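Local coordinates for protein putative methylase (Clostridium difficile, PDB 3LDU) that probably methylates guanines of ribosomal RNA and holds a bound GTP in its Rossmann-like methyltransferase domain, at residues Lys257-Gly262 with Tyr285-Val290; Ile216-Ala221 with Ala280-Tyr285; Glu70-Asp75 with Lys105-Ser110. One frame throughout, in Å; residues are numbered along the deposited sequence.

Contact 1: Lys257-Gly262 with Tyr285-Val290; sequences KFKIYG and YIEFNV. With FMT (formic acid), chain D.
Ile260 N gives its hydrogen to Tyr285 O at 2.8 Å, and Ile260 O takes one from Glu287 N, so a single residue reaches both ways along the neighbouring strand. Two residues on, Gly262 repeats the pattern: its N binds Glu287 O at 2.9 Å and its O accepts from Asn289 N. This alternation is that of parallel strands, which run here at 21° to each other. Between the bonds Ile286 CA leans a hydrogen on Ile260 O, and Phe288 CA does the same to Gly262 O. Gly262 suits its place because a side chain there would run into Phe288 CD1; the bare CA lies 4.1 Å from that atom instead. A water gives hydrogens to Gly262 O and Glu287 O and accepts one from Asn289 ND2, bridging the strands beyond their direct bonds.

The pair forms the two strands of a right-handed beta-alpha-beta crossover through helix 267-280, at the edge of the Rossmann-like sheet where 286-290 is the outermost strand. On one face Ile260 and Ile286 meet through their CG1 atoms at 3.9 Å, branched residues that suit a strand and lie under helix 208-217. On the other, Glu287 is extended, CG anti to the backbone N, and lays its carboxylate beside Tyr261 CE1, the two planes 74° apart. Asn289 ND2 steadies that carboxylate at 2.9 Å through the anti lone pair of Glu287 OE2.

Toward the start of the two segments, Tyr285 CD1 rests over a face of the Phe258 ring, 3.6 Å from Phe258 CE2, with the planes inclined at 36°. Lys259 N turns to a formic acid, probably from the crystallisation liquor. Farther out, Tyr261 pairs through its backbone with Leu199 and Asp201, while Arg274 of the crossover helix binds Phe288 O.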
# COMPACT_ATOMS: atom_id res chain seq x y z
N LYS A 257 22.90 -5.00 11.56
CA LYS A 257 23.62 -4.13 10.65
C LYS A 257 23.67 -4.75 9.26
O LYS A 257 24.04 -5.92 9.10
CB LYS A 257 25.03 -3.85 11.16
CG LYS A 257 25.08 -3.11 12.49
CD LYS A 257 26.53 -2.86 12.90
CE LYS A 257 26.63 -2.15 14.24
NZ LYS A 257 28.05 -1.93 14.64
N PHE A 258 23.26 -3.98 8.27
CA PHE A 258 23.37 -4.40 6.88
C PHE A 258 23.37 -3.16 6.01
O PHE A 258 23.08 -2.06 6.48
CB PHE A 258 22.22 -5.34 6.49
CG PHE A 258 20.84 -4.72 6.62
CD1 PHE A 258 20.23 -4.12 5.53
CD2 PHE A 258 20.16 -4.75 7.84
CE1 PHE A 258 18.96 -3.55 5.65
CE2 PHE A 258 18.90 -4.19 7.96
CZ PHE A 258 18.30 -3.59 6.87
N LYS A 259 23.72 -3.35 4.74
CA LYS A 259 23.75 -2.26 3.79
C LYS A 259 23.13 -2.74 2.49
O LYS A 259 23.40 -3.86 2.04
CB LYS A 259 25.20 -1.84 3.52
CG LYS A 259 25.41 -0.35 3.33
CD LYS A 259 25.63 0.33 4.68
CE LYS A 259 26.38 1.64 4.53
NZ LYS A 259 26.41 2.39 5.82
N ILE A 260 22.29 -1.91 1.89
CA ILE A 260 21.79 -2.16 0.54
C ILE A 260 22.12 -0.92 -0.29
O ILE A 260 22.43 0.14 0.27
CB ILE A 260 20.29 -2.51 0.54
CG1 ILE A 260 19.46 -1.34 1.06
CG2 ILE A 260 20.05 -3.73 1.41
CD1 ILE A 260 17.98 -1.66 1.28
N TYR A 261 22.08 -1.05 -1.62
CA TYR A 261 22.67 -0.04 -2.48
C TYR A 261 21.76 0.42 -3.60
O TYR A 261 21.10 -0.39 -4.23
CB TYR A 261 23.94 -0.62 -3.13
CG TYR A 261 24.99 -0.97 -2.12
CD1 TYR A 261 26.03 -0.09 -1.83
CD2 TYR A 261 24.94 -2.18 -1.43
CE1 TYR A 261 26.99 -0.41 -0.89
CE2 TYR A 261 25.90 -2.51 -0.49
CZ TYR A 261 26.92 -1.62 -0.22
OH TYR A 261 27.88 -1.94 0.72
N GLY A 262 21.77 1.72 -3.87
CA GLY A 262 21.04 2.26 -5.00
C GLY A 262 21.97 3.04 -5.91
O GLY A 262 22.90 3.70 -5.43
N TYR A 285 21.30 2.28 6.56
CA TYR A 285 21.22 0.95 5.94
C TYR A 285 21.28 1.01 4.43
O TYR A 285 21.31 -0.03 3.78
CB TYR A 285 19.94 0.22 6.38
CG TYR A 285 19.83 0.10 7.88
CD1 TYR A 285 20.37 -0.99 8.55
CD2 TYR A 285 19.20 1.09 8.63
CE1 TYR A 285 20.29 -1.09 9.93
CE2 TYR A 285 19.11 0.99 10.00
CZ TYR A 285 19.66 -0.10 10.64
OH TYR A 285 19.56 -0.20 12.01
N ILE A 286 21.32 2.21 3.87
CA ILE A 286 21.33 2.36 2.42
C ILE A 286 22.44 3.28 1.98
O ILE A 286 22.68 4.32 2.59
CB ILE A 286 20.01 2.95 1.88
CG1 ILE A 286 18.81 2.27 2.51
CG2 ILE A 286 19.96 2.79 0.37
CD1 ILE A 286 17.48 2.93 2.15
N GLU A 287 23.12 2.91 0.91
CA GLU A 287 24.08 3.80 0.29
C GLU A 287 23.64 4.08 -1.15
O GLU A 287 23.48 3.15 -1.95
CB GLU A 287 25.48 3.20 0.33
CG GLU A 287 26.52 4.01 -0.40
CD GLU A 287 27.90 3.39 -0.33
OE1 GLU A 287 28.32 3.01 0.78
OE2 GLU A 287 28.57 3.29 -1.39
N PHE A 288 23.42 5.35 -1.46
CA PHE A 288 22.95 5.79 -2.77
C PHE A 288 24.10 6.50 -3.46
O PHE A 288 24.81 7.28 -2.82
CB PHE A 288 21.82 6.81 -2.63
CG PHE A 288 20.52 6.25 -2.07
CD1 PHE A 288 19.68 5.48 -2.87
CD2 PHE A 288 20.12 6.57 -0.79
CE1 PHE A 288 18.46 4.99 -2.37
CE2 PHE A 288 18.91 6.09 -0.29
CZ PHE A 288 18.09 5.30 -1.08
N ASN A 289 24.28 6.24 -4.75
CA ASN A 289 25.35 6.85 -5.55
C ASN A 289 24.90 7.08 -6.99
O ASN A 289 24.06 6.34 -7.51
CB ASN A 289 26.59 5.95 -5.58
CG ASN A 289 27.35 5.94 -4.28
OD1 ASN A 289 27.86 6.97 -3.83
ND2 ASN A 289 27.44 4.77 -3.66
N VAL A 290 25.47 8.09 -7.63
CA VAL A 290 25.32 8.18 -9.08
C VAL A 290 26.05 6.99 -9.70
O VAL A 290 27.17 6.68 -9.32
CB VAL A 290 25.90 9.51 -9.62
CG1 VAL A 290 25.89 9.53 -11.14
CG2 VAL A 290 25.09 10.68 -9.07
C FMT D . 25.57 -6.23 3.56
O1 FMT D . 25.64 -6.98 2.59
O2 FMT D . 24.53 -6.02 4.19
O HOH W 1 25.31 2.70 -4.13

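Contact 2: Ile216-Ala221 with Ala280-Tyr285; sequences IGINMA and AGVDEY
Ile218 places its CG2 methyl over one face of the Tyr285 ring, 3.7 Å from the ring centroid and 21° off the normal, a CH-pi contact displaced toward the phenol end, where CZ is 3.5 Å from the methyl. Its CG1 sits between the backbone N and the carbonyl carbon (chi1 61°), which sends the other branch along a different course: CD1 reaches Val282 CG1 at 3.8 Å. A beta-branched residue is apt here, since its two arms serve two partners at once, a flat ring and an aliphatic side chain.

Asn219 follows with a positive phi and closes helix 208-217 as the C-prime residue of a Schellman motif, its N bonded to Ile216 O. This turn brings Ile218 and Met220, on either side of it in sequence, to point toward the same loop.

Met220, modelled as selenomethionine, stretches out with CG anti to the backbone N (chi1 178°) and bends only at its last torsion. Its SE comes to 3.2 Å from Ala280 O, and its CE methyl lies 3.8 Å from Gly281 O, so the flexible, unbranched chain, a selenoether in the crystal, lies alongside two backbone carbonyls. CE also approaches Val282 CG1, 4.3 Å away, joining the two parts of the contact. Gly281 is itself the C-prime residue of a Schellman motif, at the end of helix 267-280; its positive phi suits a residue with no CB to crowd the carbonyl oxygen of Ala280.

Two helix ends of the methyltransferase domain thus pack together through apolar side chains and, at Met220, against backbone carbonyls. Val282 also rests on Ala214 and Met215 of helix 208-217, Ile218 touches Phe258, just ahead of strand 260-264, and the loop from Gly281 to Tyr285 leads directly into strand 286-290.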
# COMPACT_ATOMS: atom_id res chain seq x y z
N ILE A 216 11.52 -2.94 6.07
CA ILE A 216 11.22 -4.35 6.27
C ILE A 216 12.37 -5.03 7.01
O ILE A 216 12.15 -5.75 7.99
CB ILE A 216 10.93 -5.06 4.93
CG1 ILE A 216 9.59 -4.56 4.37
CG2 ILE A 216 10.90 -6.57 5.09
CD1 ILE A 216 9.37 -4.89 2.91
N GLY A 217 13.60 -4.79 6.56
CA GLY A 217 14.79 -5.37 7.17
C GLY A 217 15.03 -5.09 8.64
O GLY A 217 15.51 -5.97 9.36
N ILE A 218 14.71 -3.88 9.10
CA ILE A 218 14.87 -3.57 10.53
C ILE A 218 13.54 -3.66 11.28
O ILE A 218 13.46 -3.28 12.44
CB ILE A 218 15.52 -2.19 10.76
CG1 ILE A 218 14.66 -1.07 10.15
CG2 ILE A 218 16.93 -2.17 10.17
CD1 ILE A 218 15.12 0.32 10.57
N ASN A 219 12.51 -4.18 10.61
CA ASN A 219 11.17 -4.32 11.20
C ASN A 219 10.62 -2.99 11.72
O ASN A 219 10.05 -2.91 12.81
CB ASN A 219 11.17 -5.37 12.32
CG ASN A 219 9.79 -5.90 12.63
OD1 ASN A 219 8.95 -6.05 11.74
ND2 ASN A 219 9.54 -6.20 13.90
N MSE A 220 10.82 -1.93 10.94
CA MSE A 220 10.23 -0.63 11.26
C MSE A 220 8.83 -0.56 10.66
O MSE A 220 8.65 -0.69 9.46
CB MSE A 220 11.09 0.50 10.69
CG MSE A 220 10.48 1.87 10.94
SE MSE A 220 11.57 3.27 10.14
CE MSE A 220 13.13 3.08 11.29
N ALA A 221 7.83 -0.34 11.51
CA ALA A 221 6.45 -0.31 11.06
C ALA A 221 6.24 0.85 10.10
O ALA A 221 6.75 1.95 10.35
CB ALA A 221 5.50 -0.17 12.28
N ALA A 280 13.00 8.84 6.64
CA ALA A 280 12.42 7.55 6.96
C ALA A 280 13.11 6.91 8.15
O ALA A 280 12.56 6.01 8.78
CB ALA A 280 12.48 6.61 5.76
N GLY A 281 14.33 7.36 8.43
CA GLY A 281 15.10 6.80 9.53
C GLY A 281 15.88 5.55 9.15
O GLY A 281 16.28 4.77 10.02
N VAL A 282 16.12 5.35 7.86
CA VAL A 282 16.89 4.17 7.45
C VAL A 282 18.17 4.51 6.69
O VAL A 282 18.74 3.66 6.02
CB VAL A 282 16.04 3.18 6.62
CG1 VAL A 282 14.96 2.58 7.48
CG2 VAL A 282 15.43 3.87 5.41
N ASP A 283 18.61 5.76 6.83
CA ASP A 283 19.83 6.24 6.16
C ASP A 283 21.08 5.41 6.46
O ASP A 283 22.00 5.37 5.64
CB ASP A 283 20.09 7.72 6.49
CG ASP A 283 20.01 8.01 7.97
OD1 ASP A 283 18.91 7.90 8.56
OD2 ASP A 283 21.05 8.37 8.55
N GLU A 284 21.12 4.76 7.61
CA GLU A 284 22.31 3.99 7.97
C GLU A 284 22.37 2.64 7.24
O GLU A 284 23.39 1.96 7.28
CB GLU A 284 22.37 3.76 9.49
CG GLU A 284 22.62 5.02 10.30
CD GLU A 284 24.05 5.55 10.15
OE1 GLU A 284 24.91 4.81 9.62
OE2 GLU A 284 24.31 6.70 10.57
N TYR A 285 21.30 2.28 6.56
CA TYR A 285 21.22 0.95 5.94
C TYR A 285 21.28 1.01 4.43
O TYR A 285 21.31 -0.03 3.78
CB TYR A 285 19.94 0.22 6.38
CG TYR A 285 19.83 0.10 7.88
CD1 TYR A 285 20.37 -0.99 8.55
CD2 TYR A 285 19.20 1.09 8.63
CE1 TYR A 285 20.29 -1.09 9.93
CE2 TYR A 285 19.11 0.99 10.00
CZ TYR A 285 19.66 -0.10 10.64
OH TYR A 285 19.56 -0.20 12.01

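Contact 3: Glu70-Asp75 with Lys105-Ser110; sequences EAKSFD and KSKLYS
Ala71 O receives a hydrogen from a water at 2.8 Å, and the same water accepts one from Leu108 N at 3.1 Å, so a single solvent molecule bridges the two backbones. Beside it, Lys107 NZ reaches Lys72 O at 3.3 Å, a long bond whose donor is tilted 17° from the carbonyl plane. The Lys107 chain bends at both its outer torsions to bring its amine back to that carbonyl, and on the way lays CD against Lys72 CB at 3.8 Å. Long aliphatic stems let both lysines pack at the solvent-exposed surface while their amines find polar partners; that of Lys72 goes to Asp152 in a salt bridge.

Beneath these polar links Leu108 is the apolar centre. Its CD2 methyl stands almost exactly over the middle of the Phe74 ring, 3.6 Å from the centroid and 6° off the normal, a CH-pi contact in which all six ring carbons lie at nearly equal distance. The other methyl, Leu108 CD1, lies 3.6 Å from Ala71 O and a little farther from Ala71 CB. The fork of leucine thus covers a ring and a small residue together, and Leu77 and Val114 add to the cover from helices 74-82 and 111-129.

Ser73 OG caps the backbone N of Glu76, a role suited to a short hydroxyl side chain at an N-cap. Leu108 centres an inverse gamma turn; Ser110 occupies the N-cap position of helix 111-129, but its OG bonds the Asp113 carboxylate instead of capping. Two strand-to-helix connections, 63-70 into 74-82 and 98-104 into 111-129, are joined in this way in the THUMP region.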
# COMPACT_ATOMS: atom_id res chain seq x y z
N GLU A 70 -28.10 -5.19 0.10
CA GLU A 70 -28.46 -4.92 -1.28
C GLU A 70 -29.27 -3.64 -1.36
O GLU A 70 -30.10 -3.36 -0.50
CB GLU A 70 -29.27 -6.09 -1.84
CG GLU A 70 -29.63 -5.93 -3.29
CD GLU A 70 -30.27 -7.17 -3.85
OE1 GLU A 70 -31.50 -7.16 -4.05
OE2 GLU A 70 -29.54 -8.16 -4.06
N ALA A 71 -29.03 -2.84 -2.40
CA ALA A 71 -29.84 -1.65 -2.64
C ALA A 71 -29.97 -1.43 -4.14
O ALA A 71 -28.99 -1.14 -4.80
CB ALA A 71 -29.22 -0.44 -1.96
N LYS A 72 -31.17 -1.57 -4.67
CA LYS A 72 -31.39 -1.40 -6.10
C LYS A 72 -32.09 -0.08 -6.42
O LYS A 72 -32.27 0.28 -7.59
CB LYS A 72 -32.19 -2.58 -6.66
CG LYS A 72 -31.41 -3.89 -6.66
CD LYS A 72 -32.26 -5.03 -7.21
CE LYS A 72 -31.54 -6.37 -7.16
NZ LYS A 72 -30.45 -6.50 -8.17
N SER A 73 -32.49 0.65 -5.39
CA SER A 73 -33.11 1.96 -5.58
C SER A 73 -32.61 2.91 -4.51
O SER A 73 -32.13 2.49 -3.47
CB SER A 73 -34.63 1.84 -5.49
OG SER A 73 -35.02 1.52 -4.16
N PHE A 74 -32.76 4.21 -4.76
CA PHE A 74 -32.36 5.17 -3.74
C PHE A 74 -33.22 5.07 -2.48
O PHE A 74 -32.73 5.25 -1.37
CB PHE A 74 -32.29 6.59 -4.32
CG PHE A 74 -31.15 6.78 -5.30
CD1 PHE A 74 -29.84 6.84 -4.84
CD2 PHE A 74 -31.38 6.84 -6.66
CE1 PHE A 74 -28.79 7.00 -5.73
CE2 PHE A 74 -30.33 7.00 -7.56
CZ PHE A 74 -29.04 7.08 -7.08
N ASP A 75 -34.50 4.74 -2.64
CA ASP A 75 -35.35 4.50 -1.47
C ASP A 75 -34.80 3.34 -0.62
O ASP A 75 -34.73 3.42 0.60
CB ASP A 75 -36.80 4.22 -1.90
CG ASP A 75 -37.48 5.44 -2.50
OD1 ASP A 75 -37.15 6.58 -2.10
OD2 ASP A 75 -38.34 5.27 -3.39
N LYS A 105 -20.98 -1.74 -11.79
CA LYS A 105 -21.99 -2.70 -12.26
C LYS A 105 -23.24 -2.71 -11.39
O LYS A 105 -23.76 -3.77 -11.04
CB LYS A 105 -21.41 -4.12 -12.28
CG LYS A 105 -20.21 -4.30 -13.20
CD LYS A 105 -19.65 -5.70 -13.08
CE LYS A 105 -18.60 -5.98 -14.16
NZ LYS A 105 -17.24 -5.50 -13.78
N SER A 106 -23.73 -1.52 -11.06
CA SER A 106 -24.85 -1.38 -10.14
C SER A 106 -25.84 -0.35 -10.65
O SER A 106 -25.46 0.64 -11.29
CB SER A 106 -24.34 -0.93 -8.76
OG SER A 106 -23.41 -1.85 -8.23
N LYS A 107 -27.11 -0.57 -10.34
CA LYS A 107 -28.18 0.33 -10.74
C LYS A 107 -27.99 1.75 -10.18
O LYS A 107 -28.27 2.73 -10.86
CB LYS A 107 -29.53 -0.24 -10.31
CG LYS A 107 -29.85 -1.59 -10.97
CD LYS A 107 -31.02 -2.31 -10.30
CE LYS A 107 -32.37 -1.99 -10.95
NZ LYS A 107 -32.84 -0.59 -10.71
N LEU A 108 -27.47 1.85 -8.95
CA LEU A 108 -27.19 3.16 -8.35
C LEU A 108 -25.81 3.66 -8.76
O LEU A 108 -24.88 3.68 -7.95
CB LEU A 108 -27.31 3.09 -6.83
CG LEU A 108 -28.64 2.52 -6.31
CD1 LEU A 108 -28.61 2.49 -4.79
CD2 LEU A 108 -29.83 3.33 -6.83
N TYR A 109 -25.67 4.05 -10.03
CA TYR A 109 -24.37 4.39 -10.59
C TYR A 109 -23.96 5.83 -10.34
O TYR A 109 -22.79 6.18 -10.47
CB TYR A 109 -24.36 4.11 -12.10
CG TYR A 109 -25.42 4.86 -12.85
CD1 TYR A 109 -25.23 6.18 -13.24
CD2 TYR A 109 -26.62 4.26 -13.17
CE1 TYR A 109 -26.20 6.87 -13.93
CE2 TYR A 109 -27.60 4.94 -13.86
CZ TYR A 109 -27.38 6.24 -14.24
OH TYR A 109 -28.36 6.92 -14.93
N SER A 110 -24.92 6.69 -10.00
CA SER A 110 -24.58 8.09 -9.77
C SER A 110 -24.02 8.30 -8.37
O SER A 110 -24.78 8.46 -7.41
CB SER A 110 -25.80 8.98 -9.98
OG SER A 110 -25.41 10.33 -9.79
O HOH W 2 -27.33 -0.52 -7.02

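Overall arrangement
Contacts 1 and 2 belong to the methyltransferase domain and share Tyr285, whose ring meets Phe258 in the first and Ile218 in the second. Their centres are 12 Å apart, and they touch directly where Phe258 CE2 lies 3.6 Å from Ile218 CG2, closing a three-way apolar cluster. Their segments alternate along the chain. The GTP lies nearer contact 1, about 8 Å from the Phe288 side chain, than contact 2, about 13 Å from that of Val282. Contact 3 stands apart in the THUMP domain, on the opposite side of the chain's centre: its nearest atoms are about 38 Å from contact 1 and about 31 Å from contact 2.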